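Local coordinates for alpha-galactosidase (Thermus thermophilus, PDB 6LCJ), which probably hydrolyses terminal alpha-galactosyl residues from galactosides, as a hexameric, thermostable glycoside hydrolase of family GH36, at residues R447-A450 with F451-E455. Numbering follows the deposited sequence.
Sequences RLEA and FLARE
Phe451 N reaches back to Arg447 O at 2.9 Å, the first of the i to i+4 bonds that close the final turn of helix 442-453. Leu452 N to Leu448 O (3.0 Å) and Ala453 N to Glu449 O (2.8 Å) follow. The fourth, Arg454 N to Ala450 O, is weak, stretched to 3.2 Å and bent to 122° at the hydrogen, just where Arg454 becomes the first residue to leave helical backbone angles.

On the buried side, Leu448 turns CG anti to its own N (chi1 171°), which carries CD1 forward along the helix to meet Leu452 CD1 at 3.9 Å. Leu448 CD1 also lies 4.3 Å from Phe451 CD2. The Phe451 ring continues inward, edge-to-face with His426 and in a cation-pi contact with Lys431, while Leu452 packs on Phe190. Replacing Leu452 with an alanine would probably leave Leu448 CD1 without its methyl partner and open a gap beside Phe190.

The Glu449 side chain, bent at chi2 (50°), crosses that of Leu452 at about a right angle, bringing OE1 4.0 Å from Leu452 CD1; OE2 hydrogen-bonds Ser189 OG. Arg454 CB packs 3.2 Å from Ala450 O, and its guanidinium turns an edge, in plane, toward that oxygen. Plain apolar packing, with one glutamate-serine tie, seats this helix after 431-433, last strand of the eight-stranded TIM barrel; backbone bonding weakens as the chain leaves toward strand 458-462.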
ATOM      1  N   ARG E 447      41.215  44.790  11.376  1.00 32.42           N
ATOM      2  CA  ARG E 447      40.592  43.839  12.284  1.00 30.13           C
ATOM      3  C   ARG E 447      41.215  42.461  12.153  1.00 29.98           C
ATOM      4  O   ARG E 447      41.446  41.792  13.163  1.00 29.50           O
ATOM      5  CB  ARG E 447      39.093  43.788  12.047  1.00 27.54           C
ATOM      6  CG  ARG E 447      38.389  44.785  12.921  1.00 32.81           C
ATOM      7  CD  ARG E 447      36.959  44.931  12.560  1.00 39.32           C
ATOM      8  NE  ARG E 447      36.178  43.767  12.940  1.00 49.16           N
ATOM      9  CZ  ARG E 447      35.516  43.014  12.076  1.00 53.17           C
ATOM     10  NH1 ARG E 447      35.549  43.312  10.777  1.00 47.95           N
ATOM     11  NH2 ARG E 447      34.824  41.967  12.513  1.00 59.18           N
ATOM     12  N   LEU E 448      41.513  42.033  10.919  1.00 27.88           N
ATOM     13  CA  LEU E 448      42.129  40.726  10.713  1.00 23.80           C
ATOM     14  C   LEU E 448      43.501  40.648  11.379  1.00 27.62           C
ATOM     15  O   LEU E 448      43.811  39.665  12.063  1.00 30.53           O
ATOM     16  CB  LEU E 448      42.238  40.418   9.217  1.00 24.57           C
ATOM     17  CG  LEU E 448      43.066  39.168   8.843  1.00 27.35           C
ATOM     18  CD1 LEU E 448      42.491  37.865   9.480  1.00 15.22           C
ATOM     19  CD2 LEU E 448      43.247  39.023   7.325  1.00 23.46           C
ATOM     20  N   GLU E 449      44.328  41.681  11.222  1.00 28.25           N
ATOM     21  CA  GLU E 449      45.644  41.652  11.855  1.00 30.59           C
ATOM     22  C   GLU E 449      45.546  41.654  13.379  1.00 29.94           C
ATOM     23  O   GLU E 449      46.274  40.917  14.049  1.00 35.91           O
ATOM     24  CB  GLU E 449      46.503  42.818  11.366  1.00 30.95           C
ATOM     25  CG  GLU E 449      47.969  42.729  11.811  1.00 34.83           C
ATOM     26  CD  GLU E 449      48.651  41.358  11.538  1.00 41.97           C
ATOM     27  OE1 GLU E 449      48.223  40.590  10.638  1.00 40.55           O
ATOM     28  OE2 GLU E 449      49.644  41.053  12.232  1.00 42.93           O
ATOM     29  N   ALA E 450      44.668  42.476  13.956  1.00 28.10           N
ATOM     30  CA  ALA E 450      44.522  42.429  15.406  1.00 33.68           C
ATOM     31  C   ALA E 450      44.011  41.068  15.871  1.00 32.74           C
ATOM     32  O   ALA E 450      44.369  40.604  16.960  1.00 35.16           O
ATOM     33  CB  ALA E 450      43.604  43.552  15.886  1.00 30.74           C
ATOM     34  N   PHE E 451      43.195  40.405  15.053  1.00 32.54           N
ATOM     35  CA  PHE E 451      42.720  39.062  15.385  1.00 33.73           C
ATOM     36  C   PHE E 451      43.884  38.070  15.445  1.00 33.31           C
ATOM     37  O   PHE E 451      44.027  37.314  16.414  1.00 29.75           O
ATOM     38  CB  PHE E 451      41.670  38.647  14.351  1.00 28.13           C
ATOM     39  CG  PHE E 451      41.257  37.191  14.402  1.00 32.36           C
ATOM     40  CD1 PHE E 451      40.412  36.722  15.408  1.00 32.49           C
ATOM     41  CD2 PHE E 451      41.661  36.309  13.399  1.00 28.79           C
ATOM     42  CE1 PHE E 451      39.998  35.400  15.434  1.00 29.52           C
ATOM     43  CE2 PHE E 451      41.243  34.976  13.408  1.00 29.17           C
ATOM     44  CZ  PHE E 451      40.414  34.521  14.434  1.00 30.04           C
ATOM     45  N   LEU E 452      44.746  38.093  14.425  1.00 28.91           N
ATOM     46  CA  LEU E 452      45.887  37.187  14.374  1.00 29.84           C
ATOM     47  C   LEU E 452      46.915  37.505  15.451  1.00 33.32           C
ATOM     48  O   LEU E 452      47.445  36.593  16.092  1.00 35.92           O
ATOM     49  CB  LEU E 452      46.537  37.254  12.996  1.00 27.96           C
ATOM     50  CG  LEU E 452      45.646  36.728  11.875  1.00 29.16           C
ATOM     51  CD1 LEU E 452      46.180  37.102  10.503  1.00 26.13           C
ATOM     52  CD2 LEU E 452      45.510  35.231  12.009  1.00 26.33           C
ATOM     53  N   ALA E 453      47.208  38.789  15.670  1.00 35.54           N
ATOM     54  CA  ALA E 453      48.369  39.178  16.465  1.00 36.80           C
ATOM     55  C   ALA E 453      48.100  39.216  17.960  1.00 42.43           C
ATOM     56  O   ALA E 453      49.050  39.370  18.731  1.00 47.38           O
ATOM     57  CB  ALA E 453      48.884  40.547  16.017  1.00 29.39           C
ATOM     58  N   ARG E 454      46.852  39.090  18.392  1.00 40.37           N
ATOM     59  CA  ARG E 454      46.505  39.270  19.792  1.00 43.47           C
ATOM     60  C   ARG E 454      45.926  37.991  20.371  1.00 43.24           C
ATOM     61  O   ARG E 454      45.352  37.163  19.664  1.00 47.40           O
ATOM     62  CB  ARG E 454      45.494  40.405  19.989  1.00 42.82           C
ATOM     63  CG  ARG E 454      46.116  41.778  20.010  1.00 42.65           C
ATOM     64  CD  ARG E 454      45.090  42.865  19.709  1.00 42.98           C
ATOM     65  NE  ARG E 454      44.198  43.100  20.841  1.00 44.66           N
ATOM     66  CZ  ARG E 454      42.938  42.680  20.905  1.00 50.43           C
ATOM     67  NH1 ARG E 454      42.402  41.987  19.891  1.00 46.43           N
ATOM     68  NH2 ARG E 454      42.216  42.949  21.989  1.00 46.81           N
ATOM     69  N   GLU E 455      46.082  37.848  21.665  1.00 47.25           N
ATOM     70  CA  GLU E 455      45.523  36.745  22.427  1.00 48.32           C
ATOM     71  C   GLU E 455      44.474  37.386  23.330  1.00 51.52           C
ATOM     72  O   GLU E 455      44.806  37.974  24.363  1.00 58.40           O
ATOM     73  CB  GLU E 455      46.611  36.015  23.210  1.00 50.56           C
ATOM     74  CG  GLU E 455      47.771  35.419  22.366  1.00 57.97           C
ATOM     75  CD  GLU E 455      48.612  36.466  21.606  1.00 65.48           C
ATOM     76  OE1 GLU E 455      49.350  36.083  20.658  1.00 64.31           O
ATOM     77  OE2 GLU E 455      48.533  37.671  21.950  1.00 64.78           O
TER